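Local coordinates for protein putative hydrogenase (Pyrococcus furiosus, PDB 3LYU) that probably serves in a flavin- and iron-sulfur-dependent oxidoreductase, of which this is the C-terminal alpha-beta domain, at residues B[72-77]-B[92-97]; B[100-103]-B[107-110]. All coordinates share one frame; numbering follows the deposited sequence.

Contact 1 (B[72-77]-B[92-97]); sequences IVEPVP and SQRLKE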
ATOM      1  N   ILE B  72      -6.497  22.028  22.197  1.00 43.55           N
ATOM      2  CA  ILE B  72      -5.841  23.330  22.046  1.00 43.97           C
ATOM      3  C   ILE B  72      -6.148  23.996  20.709  1.00 42.96           C
ATOM      4  O   ILE B  72      -6.094  23.350  19.661  1.00 42.52           O
ATOM      5  CB  ILE B  72      -4.293  23.208  22.157  1.00 41.88           C
ATOM      6  CG1 ILE B  72      -3.907  22.466  23.442  1.00 41.03           C
ATOM      7  CG2 ILE B  72      -3.657  24.595  22.097  1.00 35.83           C
ATOM      8  CD1 ILE B  72      -4.538  23.032  24.707  1.00 46.00           C
ATOM      9  N   VAL B  73      -6.461  25.288  20.747  1.00 43.17           N
ATOM     10  CA  VAL B  73      -6.747  26.022  19.520  1.00 45.68           C
ATOM     11  C   VAL B  73      -5.810  27.223  19.451  1.00 45.64           C
ATOM     12  O   VAL B  73      -5.710  27.995  20.401  1.00 41.07           O
ATOM     13  CB  VAL B  73      -8.235  26.527  19.463  1.00 45.23           C
ATOM     14  CG1 VAL B  73      -8.527  27.151  18.094  1.00 44.91           C
ATOM     15  CG2 VAL B  73      -9.201  25.382  19.717  1.00 47.71           C
ATOM     16  N   GLU B  74      -5.111  27.361  18.330  1.00 48.05           N
ATOM     17  CA  GLU B  74      -4.190  28.471  18.116  1.00 47.82           C
ATOM     18  C   GLU B  74      -4.663  29.262  16.898  1.00 48.28           C
ATOM     19  O   GLU B  74      -4.254  28.968  15.773  1.00 49.32           O
ATOM     20  CB  GLU B  74      -2.776  27.946  17.866  1.00 48.03           C
ATOM     21  CG  GLU B  74      -2.106  27.385  19.087  1.00 51.63           C
ATOM     22  CD  GLU B  74      -1.963  28.420  20.191  1.00 52.54           C
ATOM     23  OE1 GLU B  74      -1.517  29.552  19.891  1.00 55.09           O
ATOM     24  OE2 GLU B  74      -2.282  28.101  21.357  1.00 49.09           O
ATOM     25  N   PRO B  75      -5.534  30.276  17.103  1.00 48.98           N
ATOM     26  CA  PRO B  75      -6.064  31.104  16.009  1.00 49.81           C
ATOM     27  C   PRO B  75      -5.091  32.183  15.546  1.00 50.01           C
ATOM     28  O   PRO B  75      -4.782  33.117  16.281  1.00 49.62           O
ATOM     29  CB  PRO B  75      -7.333  31.694  16.611  1.00 46.64           C
ATOM     30  CG  PRO B  75      -6.913  31.945  18.014  1.00 46.14           C
ATOM     31  CD  PRO B  75      -6.135  30.678  18.391  1.00 50.07           C
ATOM     32  N   VAL B  76      -4.606  32.037  14.323  1.00 52.39           N
ATOM     33  CA  VAL B  76      -3.681  32.992  13.755  1.00 52.41           C
ATOM     34  C   VAL B  76      -4.517  34.024  12.982  1.00 54.52           C
ATOM     35  O   VAL B  76      -5.437  33.665  12.239  1.00 50.55           O
ATOM     36  CB  VAL B  76      -2.685  32.273  12.817  1.00 52.60           C
ATOM     37  CG1 VAL B  76      -1.607  33.235  12.358  1.00 48.73           C
ATOM     38  CG2 VAL B  76      -2.063  31.087  13.536  1.00 48.97           C
ATOM     39  N   PRO B  77      -4.225  35.325  13.173  1.00 55.39           N
ATOM     40  CA  PRO B  77      -4.939  36.422  12.506  1.00 55.59           C
ATOM     41  C   PRO B  77      -4.757  36.436  10.988  1.00 58.55           C
ATOM     42  O   PRO B  77      -3.632  36.444  10.482  1.00 59.09           O
ATOM     43  CB  PRO B  77      -4.348  37.658  13.170  1.00 53.77           C
ATOM     44  CG  PRO B  77      -2.937  37.229  13.449  1.00 55.10           C
ATOM     45  CD  PRO B  77      -3.133  35.850  14.015  1.00 53.01           C
ATOM     46  N   SER B  92       2.217  28.243   9.747  1.00 43.28           N
ATOM     47  CA  SER B  92       3.307  27.279   9.762  1.00 45.91           C
ATOM     48  C   SER B  92       4.215  27.557  10.966  1.00 49.15           C
ATOM     49  O   SER B  92       4.666  26.637  11.642  1.00 46.35           O
ATOM     50  CB  SER B  92       4.121  27.382   8.474  1.00 42.48           C
ATOM     51  OG  SER B  92       3.375  26.984   7.343  1.00 50.11           O
ATOM     52  N   GLN B  93       4.479  28.831  11.230  1.00 48.71           N
ATOM     53  CA  GLN B  93       5.316  29.231  12.355  1.00 49.86           C
ATOM     54  C   GLN B  93       4.673  28.883  13.696  1.00 48.21           C
ATOM     55  O   GLN B  93       5.304  28.273  14.550  1.00 45.64           O
ATOM     56  CB  GLN B  93       5.571  30.737  12.312  1.00 53.32           C
ATOM     57  CG  GLN B  93       6.399  31.218  11.135  1.00 59.52           C
ATOM     58  CD  GLN B  93       7.779  30.567  11.077  1.00 65.79           C
ATOM     59  OE1 GLN B  93       7.935  29.452  10.561  1.00 68.30           O
ATOM     60  NE2 GLN B  93       8.786  31.258  11.618  1.00 67.26           N
ATOM     61  N   ARG B  94       3.423  29.296  13.877  1.00 45.37           N
ATOM     62  CA  ARG B  94       2.673  29.036  15.102  1.00 45.84           C
ATOM     63  C   ARG B  94       2.592  27.536  15.362  1.00 47.21           C
ATOM     64  O   ARG B  94       2.513  27.092  16.507  1.00 49.19           O
ATOM     65  CB  ARG B  94       1.260  29.611  14.969  1.00 46.30           C
ATOM     66  CG  ARG B  94       0.343  29.332  16.149  1.00 50.37           C
ATOM     67  CD  ARG B  94       0.692  30.206  17.353  1.00 51.51           C
ATOM     68  NE  ARG B  94       0.358  31.610  17.129  1.00 52.65           N
ATOM     69  CZ  ARG B  94      -0.871  32.110  17.189  1.00 51.04           C
ATOM     70  NH1 ARG B  94      -1.076  33.403  16.962  1.00 47.64           N
ATOM     71  NH2 ARG B  94      -1.897  31.323  17.490  1.00 51.40           N
ATOM     72  N   LEU B  95       2.615  26.763  14.281  1.00 45.12           N
ATOM     73  CA  LEU B  95       2.530  25.307  14.348  1.00 44.76           C
ATOM     74  C   LEU B  95       3.812  24.653  14.879  1.00 44.12           C
ATOM     75  O   LEU B  95       3.750  23.722  15.690  1.00 43.03           O
ATOM     76  CB  LEU B  95       2.194  24.745  12.963  1.00 44.41           C
ATOM     77  CG  LEU B  95       1.912  23.246  12.838  1.00 44.56           C
ATOM     78  CD1 LEU B  95       0.647  22.873  13.599  1.00 41.29           C
ATOM     79  CD2 LEU B  95       1.759  22.905  11.367  1.00 42.47           C
ATOM     80  N   LYS B  96       4.966  25.128  14.421  1.00 44.94           N
ATOM     81  CA  LYS B  96       6.240  24.576  14.872  1.00 49.83           C
ATOM     82  C   LYS B  96       6.436  24.960  16.328  1.00 50.22           C
ATOM     83  O   LYS B  96       6.801  24.128  17.160  1.00 51.79           O
ATOM     84  CB  LYS B  96       7.396  25.152  14.064  1.00 51.44           C
ATOM     85  CG  LYS B  96       7.112  25.245  12.587  1.00 54.46           C
ATOM     86  CD  LYS B  96       8.248  25.930  11.844  1.00 56.27           C
ATOM     87  CE  LYS B  96       9.448  25.015  11.715  1.00 58.55           C
ATOM     88  NZ  LYS B  96      10.493  25.657  10.875  1.00 59.39           N
ATOM     89  N   GLU B  97       6.180  26.232  16.622  1.00 50.30           N
ATOM     90  CA  GLU B  97       6.334  26.774  17.968  1.00 47.80           C
ATOM     91  C   GLU B  97       5.520  26.044  19.034  1.00 45.85           C
ATOM     92  O   GLU B  97       6.060  25.685  20.077  1.00 47.41           O
ATOM     93  CB  GLU B  97       5.973  28.269  17.980  1.00 51.45           C
ATOM     94  CG  GLU B  97       6.765  29.114  16.975  1.00 52.05           C
ATOM     95  CD  GLU B  97       6.424  30.595  17.030  1.00 53.77           C
ATOM     96  OE1 GLU B  97       5.222  30.936  16.989  1.00 52.29           O
ATOM     97  OE2 GLU B  97       7.360  31.418  17.102  1.00 56.00           O
TER

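Contact 2 (B[100-103]-B[107-110]); sequences RELL and DWDL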
ATOM      1  N   ARG B 100       6.827  22.296  19.304  1.00 51.26           N
ATOM      2  CA  ARG B 100       8.127  22.348  19.947  1.00 52.25           C
ATOM      3  C   ARG B 100       7.892  22.558  21.440  1.00 50.80           C
ATOM      4  O   ARG B 100       8.520  21.930  22.282  1.00 50.48           O
ATOM      5  CB  ARG B 100       8.918  23.527  19.385  1.00 54.17           C
ATOM      6  CG  ARG B 100      10.178  23.874  20.158  1.00 56.18           C
ATOM      7  CD  ARG B 100      11.280  22.891  19.847  1.00 58.52           C
ATOM      8  NE  ARG B 100      11.760  23.038  18.477  1.00 59.19           N
ATOM      9  CZ  ARG B 100      12.623  22.208  17.899  1.00 62.08           C
ATOM     10  NH1 ARG B 100      13.103  21.165  18.568  1.00 62.90           N
ATOM     11  NH2 ARG B 100      13.015  22.432  16.654  1.00 62.65           N
ATOM     12  N   GLU B 101       6.968  23.456  21.750  1.00 49.88           N
ATOM     13  CA  GLU B 101       6.620  23.793  23.120  1.00 53.68           C
ATOM     14  C   GLU B 101       5.937  22.659  23.891  1.00 53.57           C
ATOM     15  O   GLU B 101       6.123  22.522  25.099  1.00 57.71           O
ATOM     16  CB  GLU B 101       5.721  25.028  23.110  1.00 57.48           C
ATOM     17  CG  GLU B 101       4.893  25.219  24.369  1.00 60.83           C
ATOM     18  CD  GLU B 101       3.909  26.372  24.242  1.00 63.40           C
ATOM     19  OE1 GLU B 101       2.985  26.470  25.080  1.00 61.86           O
ATOM     20  OE2 GLU B 101       4.065  27.183  23.303  1.00 63.62           O
ATOM     21  N   LEU B 102       5.141  21.854  23.195  1.00 51.17           N
ATOM     22  CA  LEU B 102       4.435  20.750  23.826  1.00 50.04           C
ATOM     23  C   LEU B 102       5.289  19.505  23.992  1.00 49.93           C
ATOM     24  O   LEU B 102       5.011  18.670  24.843  1.00 47.54           O
ATOM     25  CB  LEU B 102       3.194  20.395  23.019  1.00 50.26           C
ATOM     26  CG  LEU B 102       1.987  21.320  23.145  1.00 45.58           C
ATOM     27  CD1 LEU B 102       0.962  20.916  22.095  1.00 49.22           C
ATOM     28  CD2 LEU B 102       1.398  21.225  24.548  1.00 47.92           C
ATOM     29  N   LEU B 103       6.313  19.373  23.161  1.00 53.17           N
ATOM     30  CA  LEU B 103       7.202  18.224  23.234  1.00 55.95           C
ATOM     31  C   LEU B 103       8.334  18.517  24.204  1.00 60.46           C
ATOM     32  O   LEU B 103       8.857  17.611  24.858  1.00 61.17           O
ATOM     33  CB  LEU B 103       7.778  17.910  21.852  1.00 51.56           C
ATOM     34  CG  LEU B 103       6.926  17.056  20.916  1.00 52.65           C
ATOM     35  CD1 LEU B 103       5.508  17.585  20.874  1.00 48.48           C
ATOM     36  CD2 LEU B 103       7.557  17.058  19.538  1.00 50.41           C
ATOM     37  N   ASP B 107       5.667  14.854  27.897  1.00 66.34           N
ATOM     38  CA  ASP B 107       6.169  13.757  27.074  1.00 66.92           C
ATOM     39  C   ASP B 107       5.012  13.044  26.401  1.00 64.45           C
ATOM     40  O   ASP B 107       3.948  12.873  26.989  1.00 63.58           O
ATOM     41  CB  ASP B 107       6.973  12.777  27.923  1.00 70.27           C
ATOM     42  CG  ASP B 107       8.128  13.446  28.628  1.00 73.10           C
ATOM     43  OD1 ASP B 107       8.949  14.087  27.939  1.00 67.74           O
ATOM     44  OD2 ASP B 107       8.216  13.337  29.868  1.00 73.81           O
ATOM     45  N   TRP B 108       5.229  12.623  25.160  1.00 60.88           N
ATOM     46  CA  TRP B 108       4.184  11.963  24.396  1.00 57.31           C
ATOM     47  C   TRP B 108       4.612  10.603  23.898  1.00 54.61           C
ATOM     48  O   TRP B 108       5.801  10.323  23.772  1.00 56.58           O
ATOM     49  CB  TRP B 108       3.790  12.839  23.205  1.00 55.05           C
ATOM     50  CG  TRP B 108       3.479  14.243  23.598  1.00 54.28           C
ATOM     51  CD1 TRP B 108       4.373  15.226  23.918  1.00 52.82           C
ATOM     52  CD2 TRP B 108       2.183  14.799  23.801  1.00 51.58           C
ATOM     53  NE1 TRP B 108       3.711  16.358  24.312  1.00 47.23           N
ATOM     54  CE2 TRP B 108       2.363  16.123  24.252  1.00 50.51           C
ATOM     55  CE3 TRP B 108       0.878  14.304  23.646  1.00 48.95           C
ATOM     56  CZ2 TRP B 108       1.293  16.960  24.554  1.00 48.34           C
ATOM     57  CZ3 TRP B 108      -0.187  15.136  23.947  1.00 48.48           C
ATOM     58  CH2 TRP B 108       0.028  16.452  24.399  1.00 47.42           C
ATOM     59  N   ASP B 109       3.623   9.765  23.603  1.00 52.50           N
ATOM     60  CA  ASP B 109       3.871   8.424  23.101  1.00 50.97           C
ATOM     61  C   ASP B 109       3.715   8.385  21.589  1.00 49.20           C
ATOM     62  O   ASP B 109       4.324   7.556  20.915  1.00 50.47           O
ATOM     63  CB  ASP B 109       2.896   7.442  23.745  1.00 50.78           C
ATOM     64  CG  ASP B 109       3.189   7.216  25.213  1.00 53.63           C
ATOM     65  OD1 ASP B 109       4.239   6.604  25.523  1.00 54.91           O
ATOM     66  OD2 ASP B 109       2.376   7.657  26.056  1.00 49.35           O
ATOM     67  N   LEU B 110       2.898   9.289  21.062  1.00 49.22           N
ATOM     68  CA  LEU B 110       2.662   9.344  19.629  1.00 46.30           C
ATOM     69  C   LEU B 110       2.155  10.706  19.171  1.00 44.87           C
ATOM     70  O   LEU B 110       1.539  11.449  19.935  1.00 43.82           O
ATOM     71  CB  LEU B 110       1.638   8.277  19.218  1.00 46.39           C
ATOM     72  CG  LEU B 110       1.122   8.394  17.776  1.00 47.26           C
ATOM     73  CD1 LEU B 110       2.216   7.985  16.806  1.00 46.36           C
ATOM     74  CD2 LEU B 110      -0.101   7.533  17.580  1.00 46.82           C
TER

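Contact 1 (B[72-77]-B[92-97])
Glu74 of strand 72-76 and Arg94 of helix 92-97 face each other with CA atoms 7.5 Å apart, where the segment axes pass at 9.5 Å and run roughly antiparallel (152°). Arg94 carries most of the contact. Its chain leaves the helix with CG anti to the backbone N (chi1 176°), then bends at CG and CD and lays the guanidinium over the strand. Arg94 NH2 reaches Glu74 OE1 at 3.0 Å in a salt bridge; as a hydrogen bond it is weak and strongly bent, and the carboxylate and guanidinium planes stand 77° apart. Lys98, one turn further along the helix, pairs with the other oxygen, Glu74 OE2. This is the first half of a beta-alpha-beta crossover, strand 70-76 leading into helix 84-104, which packs on the parallel sheet. Val76 CG2 sits 3.9 Å above the guanidinium plane, over its centre, and also touches Arg94 CB. Pro75 O lies at the guanidinium edge, 3.6 Å from Arg94 NH2. An alanine in place of Arg94 is likely to leave Glu74 OE1 without this charged mate and Val76 CG2 without the flat group it covers.

Contact 2 (B[100-103]-B[107-110])
Trp108 comes up against Leu102 and Leu103, its indole inserted beside the last turns of helix 84-104 from the loop that follows. From CB the path runs to CG, which stands anti to the carbonyl carbon (chi1 -51°), directing the ring toward the helix; the pyrrole edge leads. The first ring atom to touch is Trp108 CD1, 4.0 Å from Leu103 CD1, a methyl that approaches obliquely and lies nearly as close to the neighbouring NE1. Next comes Trp108 NE1, whose N-H points almost straight (171°) at Leu102 O, 2.7 Å away. The oxygen lies in the plane of the indole, whereas NE1 stands well above the plane of the carbonyl, 55° out of it. Beyond the nitrogen, Trp108 CE2 passes 3.7 Å from Leu102 O, and Trp108 CZ2 on the benzene side meets Leu102 CB at 4.2 Å. Leu22 of strand 20-26 touches both Trp108 and Leu103, and Lys20 makes a cation-pi contact with the indole. The loop leads from helix 84-104 into strand 110-114 with its aromatic residue tucked between Leu22 of the sheet and Leu102 and Leu103 of the helix. All three touching residues are buried, so the indole N-H would otherwise lie in apolar surroundings; Leu102 O satisfies it. The nearly straight bond probably helps fix the ring's rotation, with the leucines supplying apolar packing.

Contact 1 closes before contact 2 opens along the chain, and their centres lie about 16 Å apart. Both use helix 84-104: contact 1 joins its middle to strand 70-76, one outer strand of the five-stranded parallel sheet, and contact 2 joins its end to the loop before strand 110-114, beside strand 20-26 in the sheet's interior. In one beta-alpha-beta crossover, which carries the chain past strands 46-54 and 20-26 in the Rossmann-like strand order 3-2-1-4-5, contact 1 packs the first strand on the helix and contact 2 lies where the helix gives way to the loop before the second. The two grips differ in kind, one charged and near the surface, one buried around an indole.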